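Local coordinates for 3'-5'-exonuclease (Saccharomyces cerevisiae, PDB 3E2V), which probably acts as a magnesium-dependent TatD-type nuclease, nicking double-stranded DNA and degrading it from the 3' end, at residues Asp247-Val252 and Ser269-Ile274; Asp209-Leu214 and Gln263-Leu268; Arg157-Ile162 and Asp192-Tyr197; Phe180-Leu185 and Leu214-Val219. All coordinates share one frame; numbering follows the deposited sequence. Where two conformers were deposited one is given.

Interaction 1. Residues Asp247-Val252 and Ser269-Ile274; sequences DRKLVV and SPNIFI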
loop_
_atom_site.group_PDB
_atom_site.type_symbol
_atom_site.label_atom_id
_atom_site.label_comp_id
_atom_site.label_asym_id
_atom_site.label_seq_id
_atom_site.Cartn_x
_atom_site.Cartn_y
_atom_site.Cartn_z
ATOM N N ASP A 247 19.933 -4.864 -2.198
ATOM C CA ASP A 247 18.823 -5.405 -2.993
ATOM C C ASP A 247 17.428 -5.144 -2.408
ATOM O O ASP A 247 16.430 -5.582 -2.978
ATOM C CB ASP A 247 19.016 -6.899 -3.263
ATOM C CG ASP A 247 20.319 -7.203 -4.007
ATOM O OD1 ASP A 247 20.691 -6.445 -4.930
ATOM O OD2 ASP A 247 20.957 -8.228 -3.672
ATOM N N ARG A 248 17.346 -4.435 -1.286
ATOM C CA ARG A 248 16.028 -4.136 -0.707
ATOM C C ARG A 248 15.237 -3.199 -1.619
ATOM O O ARG A 248 15.748 -2.168 -2.092
ATOM C CB ARG A 248 16.168 -3.531 0.701
ATOM C CG ARG A 248 14.964 -2.715 1.167
ATOM C CD ARG A 248 15.087 -2.396 2.644
ATOM N NE ARG A 248 14.318 -3.341 3.448
ATOM C CZ ARG A 248 14.228 -3.281 4.771
ATOM N NH1 ARG A 248 14.913 -2.371 5.455
ATOM N NH2 ARG A 248 13.454 -4.132 5.426
ATOM N N LYS A 249 13.983 -3.578 -1.864
ATOM C CA LYS A 249 13.111 -2.783 -2.729
ATOM C C LYS A 249 12.288 -1.807 -1.901
ATOM O O LYS A 249 11.862 -2.124 -0.782
ATOM C CB LYS A 249 12.212 -3.686 -3.587
ATOM C CG LYS A 249 12.974 -4.776 -4.377
ATOM C CD LYS A 249 14.051 -4.223 -5.299
ATOM C CE LYS A 249 14.645 -5.327 -6.188
ATOM N NZ LYS A 249 15.360 -6.400 -5.430
ATOM N N LEU A 250 12.092 -0.615 -2.453
ATOM C CA LEU A 250 11.500 0.506 -1.751
ATOM C C LEU A 250 10.320 0.967 -2.595
ATOM O O LEU A 250 10.504 1.638 -3.599
ATOM C CB LEU A 250 12.539 1.634 -1.632
ATOM C CG LEU A 250 13.861 1.241 -0.954
ATOM C CD1 LEU A 250 14.850 2.394 -1.018
ATOM C CD2 LEU A 250 13.644 0.825 0.496
ATOM N N VAL A 251 9.114 0.575 -2.196
ATOM C CA VAL A 251 7.928 0.803 -3.012
ATOM C C VAL A 251 7.164 1.996 -2.481
ATOM O O VAL A 251 6.706 1.986 -1.328
ATOM C CB VAL A 251 7.030 -0.456 -3.024
ATOM C CG1 VAL A 251 5.729 -0.186 -3.779
ATOM C CG2 VAL A 251 7.789 -1.656 -3.623
ATOM N N VAL A 252 7.061 3.039 -3.310
ATOM C CA VAL A 252 6.304 4.220 -2.939
ATOM C C VAL A 252 4.872 4.072 -3.452
ATOM O O VAL A 252 4.598 4.299 -4.637
ATOM C CB VAL A 252 6.982 5.523 -3.474
ATOM C CG1 VAL A 252 6.209 6.776 -2.989
ATOM C CG2 VAL A 252 8.465 5.592 -3.074
ATOM N N SER A 269 17.331 6.092 -5.173
ATOM C CA SER A 269 17.848 4.724 -5.273
ATOM C C SER A 269 17.305 4.055 -6.525
ATOM O O SER A 269 16.150 4.262 -6.871
ATOM C CB SER A 269 17.387 3.902 -4.069
ATOM O OG SER A 269 17.595 2.516 -4.280
ATOM N N PRO A 270 18.121 3.232 -7.198
ATOM C CA PRO A 270 17.626 2.447 -8.326
ATOM C C PRO A 270 16.555 1.453 -7.892
ATOM O O PRO A 270 15.843 0.906 -8.732
ATOM C CB PRO A 270 18.883 1.708 -8.822
ATOM C CG PRO A 270 19.796 1.710 -7.674
ATOM C CD PRO A 270 19.562 3.012 -6.985
ATOM N N ASN A 271 16.447 1.240 -6.579
ATOM C CA ASN A 271 15.491 0.272 -6.022
ATOM C C ASN A 271 14.173 0.897 -5.565
ATOM O O ASN A 271 13.360 0.218 -4.946
ATOM C CB ASN A 271 16.153 -0.511 -4.885
ATOM C CG ASN A 271 17.145 -1.557 -5.392
ATOM O OD1 ASN A 271 17.016 -2.053 -6.508
ATOM N ND2 ASN A 271 18.130 -1.895 -4.562
ATOM N N ILE A 272 13.979 2.178 -5.885
ATOM C CA ILE A 272 12.687 2.854 -5.704
ATOM C C ILE A 272 11.751 2.434 -6.833
ATOM O O ILE A 272 12.121 2.471 -8.018
ATOM C CB ILE A 272 12.866 4.384 -5.696
ATOM C CG1 ILE A 272 13.331 4.853 -4.314
ATOM C CG2 ILE A 272 11.562 5.126 -6.119
ATOM C CD1 ILE A 272 12.236 4.897 -3.245
ATOM N N PHE A 273 10.547 2.021 -6.445
ATOM C CA PHE A 273 9.467 1.727 -7.385
ATOM C C PHE A 273 8.306 2.646 -7.075
ATOM O O PHE A 273 8.154 3.084 -5.931
ATOM C CB PHE A 273 9.012 0.264 -7.260
ATOM C CG PHE A 273 10.029 -0.709 -7.730
ATOM C CD1 PHE A 273 9.917 -1.274 -8.993
ATOM C CD2 PHE A 273 11.111 -1.022 -6.929
ATOM C CE1 PHE A 273 10.880 -2.152 -9.458
ATOM C CE2 PHE A 273 12.094 -1.900 -7.371
ATOM C CZ PHE A 273 11.983 -2.457 -8.641
ATOM N N ILE A 274 7.461 2.889 -8.079
ATOM C CA ILE A 274 6.362 3.850 -7.955
ATOM C C ILE A 274 5.044 3.133 -8.194
ATOM O O ILE A 274 4.818 2.565 -9.271
ATOM C CB ILE A 274 6.499 5.001 -8.979
ATOM C CG1 ILE A 274 7.893 5.669 -8.916
ATOM C CG2 ILE A 274 5.373 5.996 -8.794
ATOM C CD1 ILE A 274 8.245 6.397 -7.593
HETATM O O HOH W 1 18.151 -0.979 -1.378
#
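Leu250 and Val252 run alongside Ile272 and Ile274 as neighbouring parallel strands, the two ends of a beta-alpha-beta crossover in a TIM barrel. Leu250 uses both polar atoms of its backbone: N donates to Asn271 O at 2.9 Å, and O accepts from Phe273 N at 2.9 Å. Val252 N then closes the ladder on Phe273 O, 2.8 Å away with a nearly straight N-H...O angle of 172°.

Lys249 illustrates how a long side chain can serve two chemistries. Its CB lies 4.2 Å from CE2 of the Phe273 ring, and CD comes to 3.7 Å from that same CE2, neither squarely over the face nor at the edge. CD and CE also pass the amide oxygen OD1 of Asn271. Bends at chi2 (-57°) and chi4 (-64°) bring NZ back to its own segment, where it donates to Asp247 O at 2.8 Å in the carbonyl plane.

Ile272 places CD1 against Leu250 CB (3.7 Å) and beside CG2 of Val252, on the side where helix 259-268 covers Val252. Val251 and Phe273 point the other way, to the C-terminal helix 377-392. Three backbone bonds thus fix the register, aliphatic carbons pack on the Leu250/Ile272 face, and the ammonium group of Lys249 is probably steadied by Asp247 O.

Interaction 2. Residues Asp209-Leu214 and Gln263-Leu268; sequences DFVQIL and QKLLNL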
loop_
_atom_site.group_PDB
_atom_site.type_symbol
_atom_site.label_atom_id
_atom_site.label_comp_id
_atom_site.label_asym_id
_atom_site.label_seq_id
_atom_site.Cartn_x
_atom_site.Cartn_y
_atom_site.Cartn_z
ATOM N N ASP A 209 11.191 15.794 3.116
ATOM C CA ASP A 209 11.463 15.149 4.399
ATOM C C ASP A 209 11.538 13.626 4.272
ATOM O O ASP A 209 12.331 12.982 4.958
ATOM C CB ASP A 209 10.409 15.519 5.437
ATOM C CG ASP A 209 10.560 16.951 5.959
ATOM O OD1 ASP A 209 11.509 17.656 5.547
ATOM O OD2 ASP A 209 9.727 17.372 6.784
ATOM N N PHE A 210 10.714 13.060 3.393
ATOM C CA PHE A 210 10.676 11.608 3.148
ATOM C C PHE A 210 12.016 11.181 2.566
ATOM O O PHE A 210 12.638 10.228 3.044
ATOM C CB PHE A 210 9.520 11.363 2.172
ATOM C CG PHE A 210 9.285 9.924 1.758
ATOM C CD1 PHE A 210 8.592 9.042 2.587
ATOM C CD2 PHE A 210 9.624 9.503 0.475
ATOM C CE1 PHE A 210 8.295 7.734 2.160
ATOM C CE2 PHE A 210 9.340 8.192 0.040
ATOM C CZ PHE A 210 8.685 7.309 0.904
ATOM N N VAL A 211 12.487 11.918 1.557
ATOM C CA VAL A 211 13.781 11.615 0.933
ATOM C C VAL A 211 14.929 11.813 1.918
ATOM O O VAL A 211 15.858 11.006 1.949
ATOM C CB VAL A 211 13.969 12.441 -0.363
ATOM C CG1 VAL A 211 15.433 12.399 -0.853
ATOM C CG2 VAL A 211 13.030 11.904 -1.451
ATOM N N GLN A 212 14.862 12.872 2.728
ATOM C CA GLN A 212 15.906 13.133 3.707
ATOM C C GLN A 212 16.077 11.944 4.670
ATOM O O GLN A 212 17.200 11.525 4.960
ATOM C CB GLN A 212 15.592 14.414 4.479
ATOM C CG GLN A 212 16.699 14.825 5.438
ATOM C CD GLN A 212 16.371 16.088 6.207
ATOM O OE1 GLN A 212 17.219 16.970 6.352
ATOM N NE2 GLN A 212 15.149 16.176 6.726
ATOM N N ILE A 213 14.968 11.400 5.170
ATOM C CA ILE A 213 15.058 10.271 6.092
ATOM C C ILE A 213 15.566 9.027 5.367
ATOM O O ILE A 213 16.498 8.347 5.834
ATOM C CB ILE A 213 13.698 10.014 6.750
ATOM C CG1 ILE A 213 13.424 11.117 7.770
ATOM C CG2 ILE A 213 13.683 8.665 7.462
ATOM C CD1 ILE A 213 11.974 11.239 8.216
ATOM N N LEU A 214 14.975 8.715 4.218
ATOM C CA LEU A 214 15.395 7.520 3.500
ATOM C C LEU A 214 16.843 7.558 3.029
ATOM O O LEU A 214 17.515 6.514 3.005
ATOM C CB LEU A 214 14.460 7.236 2.315
ATOM C CG LEU A 214 13.062 6.782 2.736
ATOM C CD1 LEU A 214 12.125 6.816 1.537
ATOM C CD2 LEU A 214 13.106 5.378 3.315
ATOM N N GLN A 263 11.243 12.789 -9.798
ATOM C CA GLN A 263 12.670 12.720 -10.052
ATOM C C GLN A 263 13.464 12.581 -8.736
ATOM O O GLN A 263 14.439 11.830 -8.679
ATOM C CB GLN A 263 13.121 13.913 -10.889
ATOM C CG GLN A 263 12.543 13.901 -12.306
ATOM C CD GLN A 263 12.857 12.604 -13.050
ATOM O OE1 GLN A 263 14.004 12.149 -13.070
ATOM N NE2 GLN A 263 11.841 12.006 -13.662
ATOM N N LYS A 264 13.034 13.265 -7.683
ATOM C CA LYS A 264 13.699 13.100 -6.390
ATOM C C LYS A 264 13.606 11.649 -5.914
ATOM O O LYS A 264 14.585 11.100 -5.385
ATOM C CB LYS A 264 13.096 14.037 -5.340
ATOM C CG LYS A 264 13.425 15.529 -5.574
ATOM C CD LYS A 264 12.597 16.427 -4.674
ATOM C CE LYS A 264 13.022 17.876 -4.862
ATOM N NZ LYS A 264 12.170 18.834 -4.103
ATOM N N LEU A 265 12.440 11.027 -6.094
ATOM C CA LEU A 265 12.272 9.645 -5.658
ATOM C C LEU A 265 13.108 8.686 -6.507
ATOM O O LEU A 265 13.790 7.804 -5.970
ATOM C CB LEU A 265 10.788 9.251 -5.686
ATOM C CG LEU A 265 9.876 9.997 -4.694
ATOM C CD1 LEU A 265 8.439 9.621 -4.977
ATOM C CD2 LEU A 265 10.229 9.641 -3.262
ATOM N N LEU A 266 13.078 8.857 -7.829
ATOM C CA LEU A 266 13.813 7.947 -8.716
ATOM C C LEU A 266 15.309 8.022 -8.497
ATOM O O LEU A 266 16.006 7.009 -8.629
ATOM C CB LEU A 266 13.481 8.203 -10.193
ATOM C CG LEU A 266 12.035 7.928 -10.603
ATOM C CD1 LEU A 266 11.793 8.438 -12.021
ATOM C CD2 LEU A 266 11.668 6.441 -10.513
ATOM N N ASN A 267 15.791 9.210 -8.147
ATOM C CA ASN A 267 17.221 9.441 -7.950
ATOM C C ASN A 267 17.711 9.002 -6.571
ATOM O O ASN A 267 18.917 8.829 -6.359
ATOM C CB ASN A 267 17.549 10.911 -8.243
ATOM C CG ASN A 267 17.502 11.233 -9.733
ATOM O OD1 ASN A 267 17.877 10.414 -10.576
ATOM N ND2 ASN A 267 17.026 12.425 -10.064
ATOM N N LEU A 268 16.786 8.822 -5.634
ATOM C CA LEU A 268 17.135 8.366 -4.291
ATOM C C LEU A 268 17.835 6.997 -4.329
ATOM O O LEU A 268 18.823 6.786 -3.619
ATOM C CB LEU A 268 15.871 8.330 -3.414
ATOM C CG LEU A 268 15.898 7.679 -2.033
ATOM C CD1 LEU A 268 16.823 8.464 -1.096
ATOM C CD2 LEU A 268 14.487 7.669 -1.478
#
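Leu265 and Leu268 present their methyl groups to Phe210, Val211 and Leu214 where two helices of the TIM barrel's outer layer lie side by side. The short segments run almost parallel, 8° apart with axes 10.5 Å from one another at their closest, and Val211, Leu265 and Leu268 fill the space between.

Lys264 comes first in the chain. Its CB borders CG2 of Val211, but the extended remainder leads away to a salt bridge between NZ and Asp208. One residue on, Leu265 supplies a single methyl, CD2, as the point of contact. This carbon meets the Phe210 ring at its edge, near the ring plane, 3.7 Å from CE2, and lies 4.0 Å from CG2 of Val211. Phe210 receives it because CG stands opposite the backbone N (chi1 180°), which directs the ring inward to Leu201 and Met203 of strand 199-204.

Leu268 ends the walk by splitting its two methyls between two partners. The side chain runs past Val211 in the opposite direction, CD1 4.2 Å from CG1, and crosses Leu214 at about a right angle, CD2 3.8 Å from CB. With an alanine here both methyls would be gone, which would probably open a gap between the helices and leave Val211 CG1 and Leu214 CB without the apolar contact that Leu268 gives them. Leu214 in turn reaches back within its own helix: its CD1 sits over one face of the Phe210 ring, 3.4 Å above the plane and offset toward the rim.

Interaction 3. Residues Arg157-Ile162 and Asp192-Tyr197; sequences RSIGEI and DKLSSY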
loop_
_atom_site.group_PDB
_atom_site.type_symbol
_atom_site.label_atom_id
_atom_site.label_comp_id
_atom_site.label_asym_id
_atom_site.label_seq_id
_atom_site.Cartn_x
_atom_site.Cartn_y
_atom_site.Cartn_z
ATOM N N ARG A 157 4.673 -10.317 3.724
ATOM C CA ARG A 157 5.670 -10.138 2.646
ATOM C C ARG A 157 6.287 -8.747 2.538
ATOM O O ARG A 157 7.201 -8.565 1.754
ATOM C CB ARG A 157 5.087 -10.506 1.265
ATOM C CG ARG A 157 4.709 -11.983 1.064
ATOM C CD ARG A 157 5.907 -12.916 1.144
ATOM N NE ARG A 157 5.511 -14.321 0.996
ATOM C CZ ARG A 157 5.449 -14.981 -0.162
ATOM N NH1 ARG A 157 5.746 -14.378 -1.307
ATOM N NH2 ARG A 157 5.072 -16.257 -0.177
ATOM N N SER A 158 5.815 -7.775 3.316
ATOM C CA SER A 158 6.352 -6.418 3.184
ATOM C C SER A 158 6.131 -5.642 4.474
ATOM O O SER A 158 5.104 -5.807 5.137
ATOM C CB SER A 158 5.650 -5.693 2.022
ATOM O OG SER A 158 6.194 -4.383 1.806
ATOM N N ILE A 159 7.102 -4.804 4.832
ATOM C CA ILE A 159 6.999 -3.935 6.005
ATOM C C ILE A 159 6.420 -2.599 5.558
ATOM O O ILE A 159 6.986 -1.942 4.679
ATOM C CB ILE A 159 8.380 -3.788 6.691
ATOM C CG1 ILE A 159 8.755 -5.130 7.353
ATOM C CG2 ILE A 159 8.379 -2.644 7.700
ATOM C CD1 ILE A 159 10.252 -5.262 7.702
ATOM N N GLY A 160 5.298 -2.219 6.157
ATOM C CA GLY A 160 4.580 -1.000 5.786
ATOM C C GLY A 160 3.125 -1.180 6.168
ATOM O O GLY A 160 2.796 -2.215 6.738
ATOM N N GLU A 161 2.235 -0.215 5.909
ATOM C CA GLU A 161 2.529 1.084 5.301
ATOM C C GLU A 161 3.221 1.998 6.298
ATOM O O GLU A 161 2.642 2.264 7.346
ATOM C CB GLU A 161 1.213 1.757 4.917
ATOM C CG GLU A 161 0.554 1.176 3.707
ATOM C CD GLU A 161 -0.586 2.031 3.192
ATOM O OE1 GLU A 161 -0.387 3.247 2.975
ATOM O OE2 GLU A 161 -1.682 1.472 3.002
ATOM N N ILE A 162 4.420 2.487 5.973
ATOM C CA ILE A 162 5.102 3.468 6.822
ATOM C C ILE A 162 5.544 4.660 5.983
ATOM O O ILE A 162 5.786 4.525 4.782
ATOM C CB ILE A 162 6.306 2.847 7.576
ATOM C CG1 ILE A 162 7.357 2.293 6.606
ATOM C CG2 ILE A 162 5.825 1.730 8.523
ATOM C CD1 ILE A 162 8.640 1.795 7.294
ATOM N N ASP A 192 18.660 -10.074 9.838
ATOM C CA ASP A 192 18.833 -10.396 8.418
ATOM C C ASP A 192 17.522 -10.670 7.680
ATOM O O ASP A 192 17.357 -10.259 6.534
ATOM C CB ASP A 192 19.808 -11.563 8.218
ATOM C CG ASP A 192 21.248 -11.198 8.554
ATOM O OD1 ASP A 192 21.575 -10.001 8.744
ATOM O OD2 ASP A 192 22.072 -12.134 8.627
ATOM N N LYS A 193 16.593 -11.356 8.339
ATOM C CA LYS A 193 15.350 -11.738 7.678
ATOM C C LYS A 193 14.511 -10.506 7.348
ATOM O O LYS A 193 14.097 -10.326 6.205
ATOM C CB LYS A 193 14.551 -12.720 8.524
ATOM C CG LYS A 193 13.424 -13.429 7.753
ATOM C CD LYS A 193 12.563 -14.320 8.665
ATOM C CE LYS A 193 13.294 -15.575 9.148
ATOM N NZ LYS A 193 12.523 -16.319 10.207
ATOM N N LEU A 194 14.294 -9.650 8.338
ATOM C CA LEU A 194 13.528 -8.425 8.094
ATOM C C LEU A 194 14.246 -7.492 7.133
ATOM O O LEU A 194 13.602 -6.817 6.347
ATOM C CB LEU A 194 13.211 -7.701 9.394
ATOM C CG LEU A 194 12.328 -8.467 10.406
ATOM C CD1 LEU A 194 11.922 -7.557 11.551
ATOM C CD2 LEU A 194 11.092 -9.102 9.732
ATOM N N SER A 195 15.574 -7.466 7.181
ATOM C CA SER A 195 16.351 -6.578 6.303
ATOM C C SER A 195 16.111 -6.838 4.815
ATOM O O SER A 195 16.298 -5.948 3.991
ATOM C CB SER A 195 17.849 -6.675 6.611
ATOM O OG SER A 195 18.155 -6.125 7.882
ATOM N N SER A 196 15.675 -8.047 4.484
ATOM C CA SER A 196 15.451 -8.431 3.091
ATOM C C SER A 196 14.039 -8.082 2.629
ATOM O O SER A 196 13.760 -8.088 1.431
ATOM C CB SER A 196 15.686 -9.942 2.913
ATOM O OG SER A 196 14.714 -10.715 3.603
ATOM N N TYR A 197 13.151 -7.805 3.582
ATOM C CA TYR A 197 11.762 -7.488 3.224
ATOM C C TYR A 197 11.661 -6.179 2.452
ATOM O O TYR A 197 12.322 -5.198 2.804
ATOM C CB TYR A 197 10.900 -7.365 4.477
ATOM C CG TYR A 197 10.216 -8.648 4.887
ATOM C CD1 TYR A 197 10.952 -9.803 5.166
ATOM C CD2 TYR A 197 8.835 -8.703 5.020
ATOM C CE1 TYR A 197 10.307 -10.991 5.541
ATOM C CE2 TYR A 197 8.180 -9.891 5.388
ATOM C CZ TYR A 197 8.921 -11.019 5.649
ATOM O OH TYR A 197 8.280 -12.196 6.015
#
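Tyr197, just after the weakly bonded helical turn 192-195, leans its ring on the backbone of Arg157 and Ser158 in TIM-barrel strand 156-165. Two ring atoms come equally near: CD2 lies 3.6 Å from Ser158 N and CE2 3.6 Å from Arg157 C, so the CD2-CE2 side of the ring lies obliquely on this peptide. Ile159 fills the adjoining corner: its CD1 touches Tyr197 CB at 3.9 Å and approaches Leu194 CB at 4.2 Å. That reach comes from an extended outer torsion, chi2 163°, which carries the delta methyl off the strand.

A second shell sets these groups. Tyr197 OH is hydrogen-bonded to Phe156 O, while Arg248 holds the backbone at the other end of the residue. Ile159 pairs through its backbone with Pro198 and Phe200. Just beyond, where the chain turns a corner, Glu161 follows a cis peptide bond; it binds magnesium in a structure of this protein, though not in this model. A leucine in place of Tyr197 would probably leave Phe156 O without its hydroxyl partner and uncover part of the Arg157-Ser158 peptide.

The turn itself is tied by its own bonds: Tyr197 N donates to Leu194 O at 3.0 Å. Lys193 O is held twice by one residue, Ser196, through its backbone N at 3.3 Å and its hydroxyl, with Ser196 OG 2.7 Å from Lys193 O.

Interaction 4. Residues Phe180-Leu185 and Leu214-Val219; sequences FFEEQL and LERFVV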
loop_
_atom_site.group_PDB
_atom_site.type_symbol
_atom_site.label_atom_id
_atom_site.label_comp_id
_atom_site.label_asym_id
_atom_site.label_seq_id
_atom_site.Cartn_x
_atom_site.Cartn_y
_atom_site.Cartn_z
ATOM N N PHE A 180 8.616 8.210 14.295
ATOM C CA PHE A 180 8.169 6.818 14.219
ATOM C C PHE A 180 8.272 6.190 12.833
ATOM O O PHE A 180 8.337 4.978 12.725
ATOM C CB PHE A 180 6.826 6.644 14.932
ATOM C CG PHE A 180 6.966 6.772 16.411
ATOM C CD1 PHE A 180 7.581 5.753 17.133
ATOM C CD2 PHE A 180 6.613 7.949 17.063
ATOM C CE1 PHE A 180 7.785 5.881 18.521
ATOM C CE2 PHE A 180 6.825 8.095 18.444
ATOM C CZ PHE A 180 7.415 7.075 19.163
ATOM N N PHE A 181 8.339 7.011 11.786
ATOM C CA PHE A 181 8.775 6.486 10.479
ATOM C C PHE A 181 10.212 5.967 10.624
ATOM O O PHE A 181 10.526 4.825 10.246
ATOM C CB PHE A 181 8.665 7.590 9.424
ATOM C CG PHE A 181 9.150 7.216 8.039
ATOM C CD1 PHE A 181 9.010 5.919 7.520
ATOM C CD2 PHE A 181 9.663 8.206 7.219
ATOM C CE1 PHE A 181 9.441 5.629 6.215
ATOM C CE2 PHE A 181 10.082 7.942 5.926
ATOM C CZ PHE A 181 9.973 6.661 5.409
ATOM N N GLU A 182 11.084 6.806 11.182
ATOM C CA GLU A 182 12.479 6.426 11.305
ATOM C C GLU A 182 12.701 5.229 12.231
ATOM O O GLU A 182 13.478 4.341 11.893
ATOM C CB GLU A 182 13.333 7.616 11.746
ATOM C CG GLU A 182 14.808 7.246 11.900
ATOM C CD GLU A 182 15.708 8.454 11.999
ATOM O OE1 GLU A 182 15.316 9.551 11.549
ATOM O OE2 GLU A 182 16.823 8.290 12.534
ATOM N N GLU A 183 12.005 5.171 13.366
ATOM C CA GLU A 183 12.176 4.022 14.263
ATOM C C GLU A 183 11.708 2.715 13.605
ATOM O O GLU A 183 12.320 1.657 13.793
ATOM C CB GLU A 183 11.474 4.229 15.621
ATOM C CG GLU A 183 12.092 5.358 16.452
ATOM C CD GLU A 183 13.596 5.153 16.720
ATOM O OE1 GLU A 183 13.995 4.061 17.211
ATOM O OE2 GLU A 183 14.384 6.090 16.438
ATOM N N GLN A 184 10.631 2.790 12.823
ATOM C CA GLN A 184 10.200 1.610 12.070
ATOM C C GLN A 184 11.180 1.217 10.977
ATOM O O GLN A 184 11.386 0.032 10.721
ATOM C CB GLN A 184 8.782 1.814 11.517
ATOM C CG GLN A 184 7.724 1.785 12.635
ATOM C CD GLN A 184 6.329 1.963 12.081
ATOM O OE1 GLN A 184 5.652 0.979 11.778
ATOM N NE2 GLN A 184 5.910 3.221 11.887
ATOM N N LEU A 185 11.803 2.204 10.333
ATOM C CA LEU A 185 12.863 1.872 9.397
ATOM C C LEU A 185 13.997 1.143 10.111
ATOM O O LEU A 185 14.553 0.194 9.579
ATOM C CB LEU A 185 13.375 3.115 8.668
ATOM C CG LEU A 185 12.396 3.726 7.664
ATOM C CD1 LEU A 185 12.952 5.052 7.198
ATOM C CD2 LEU A 185 12.126 2.777 6.476
ATOM N N LEU A 214 14.975 8.715 4.218
ATOM C CA LEU A 214 15.395 7.520 3.500
ATOM C C LEU A 214 16.843 7.558 3.029
ATOM O O LEU A 214 17.515 6.514 3.005
ATOM C CB LEU A 214 14.460 7.236 2.315
ATOM C CG LEU A 214 13.062 6.782 2.736
ATOM C CD1 LEU A 214 12.125 6.816 1.537
ATOM C CD2 LEU A 214 13.106 5.378 3.315
ATOM N N GLU A 215 17.317 8.741 2.645
ATOM C CA GLU A 215 18.696 8.863 2.160
ATOM C C GLU A 215 19.697 8.414 3.214
ATOM O O GLU A 215 20.737 7.814 2.864
ATOM C CB GLU A 215 18.995 10.288 1.707
ATOM C CG GLU A 215 20.329 10.442 1.001
ATOM C CD GLU A 215 21.464 10.800 1.957
ATOM O OE1 GLU A 215 21.214 10.995 3.169
ATOM O OE2 GLU A 215 22.621 10.895 1.482
ATOM N N ARG A 216 19.405 8.698 4.489
ATOM C CA ARG A 216 20.313 8.258 5.555
ATOM C C ARG A 216 20.427 6.737 5.629
ATOM O O ARG A 216 21.499 6.199 5.911
ATOM C CB ARG A 216 19.914 8.839 6.912
ATOM C CG ARG A 216 20.158 10.329 6.978
ATOM C CD ARG A 216 20.203 10.831 8.416
ATOM N NE ARG A 216 19.049 10.396 9.195
ATOM C CZ ARG A 216 17.891 11.053 9.270
ATOM N NH1 ARG A 216 17.711 12.211 8.635
ATOM N NH2 ARG A 216 16.908 10.557 9.992
ATOM N N PHE A 217 19.323 6.032 5.364
ATOM C CA PHE A 217 19.350 4.577 5.325
ATOM C C PHE A 217 19.940 4.031 4.012
ATOM O O PHE A 217 20.520 2.953 3.999
ATOM C CB PHE A 217 17.928 4.040 5.505
ATOM C CG PHE A 217 17.398 4.172 6.912
ATOM C CD1 PHE A 217 17.502 3.106 7.819
ATOM C CD2 PHE A 217 16.816 5.365 7.349
ATOM C CE1 PHE A 217 17.020 3.233 9.130
ATOM C CE2 PHE A 217 16.314 5.485 8.654
ATOM C CZ PHE A 217 16.429 4.427 9.545
ATOM N N VAL A 218 19.764 4.762 2.911
ATOM C CA VAL A 218 20.343 4.342 1.631
ATOM C C VAL A 218 21.878 4.383 1.693
ATOM O O VAL A 218 22.549 3.431 1.258
ATOM C CB VAL A 218 19.802 5.215 0.451
ATOM C CG1 VAL A 218 20.651 5.015 -0.818
ATOM C CG2 VAL A 218 18.329 4.882 0.178
ATOM N N VAL A 219 22.419 5.463 2.269
ATOM C CA VAL A 219 23.881 5.637 2.402
ATOM C C VAL A 219 24.428 4.920 3.621
ATOM O O VAL A 219 25.531 4.371 3.568
ATOM C CB VAL A 219 24.267 7.121 2.446
ATOM C CG1 VAL A 219 25.788 7.278 2.676
ATOM C CG2 VAL A 219 23.834 7.780 1.138
#
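Phe180 O, in the helix that brings Glu182 and Leu185 to Phe217, is gripped twice by Gln184. The backbone N of Gln184 reaches this oxygen at 3.2 Å and side-chain NE2 at 3.1 Å, from opposite faces of the carbonyl plane; with OE1 of Gln184 held by Val89 N, this helps set the rotation of the amide.

Across the contact Leu185 lies over the Phe217 ring. Its CB stands 3.8 Å from the ring centroid and 24° off the normal, a CH-pi contact, and CD1 comes to 3.7 Å from CE2 of the same ring. Glu182 comes to that ring from a different direction: CG lies at the edge, in the plane. Beyond it, OE1 forms a salt bridge with Arg216 NH2, at the guanidinium edge, although the modelled separation is too short to trust as a length. The two charged planes are turned 46° apart. Leu214 adds CD2 between Phe181 CZ (4.0 Å) and Leu185 CD1 (3.9 Å).

A hydrophobic seam with a charged pair at its rim thus joins helices 174-187 and 207-219, whose local axes approach to 11.2 Å at 20°, neighbours in the helical layer round the TIM barrel.

The four contacts lie on neighbouring strands and helices of one barrel. Interaction 3 lies on strand 156-165, and interaction 1 joins the two strands after 199-204; a probable hydrogen bond links them, Arg248 NE lying 2.8 Å from Tyr197 O. Interactions 2 and 4 share Leu214 on helix 207-219, which is flanked by helices 174-187 and 259-268, and their rings also meet, Phe210 CE1 lying 3.8 Å from Phe181 CZ. Strand layer and helix layer touch where Val252 CG2 is 4.1 Å from Phe210 CE2. Interaction 3 holds Glu161 of the metal site; in interaction 1 the Val251 side chain is about 5 Å from that of His253, which binds magnesium here, and about 11 Å from the ion.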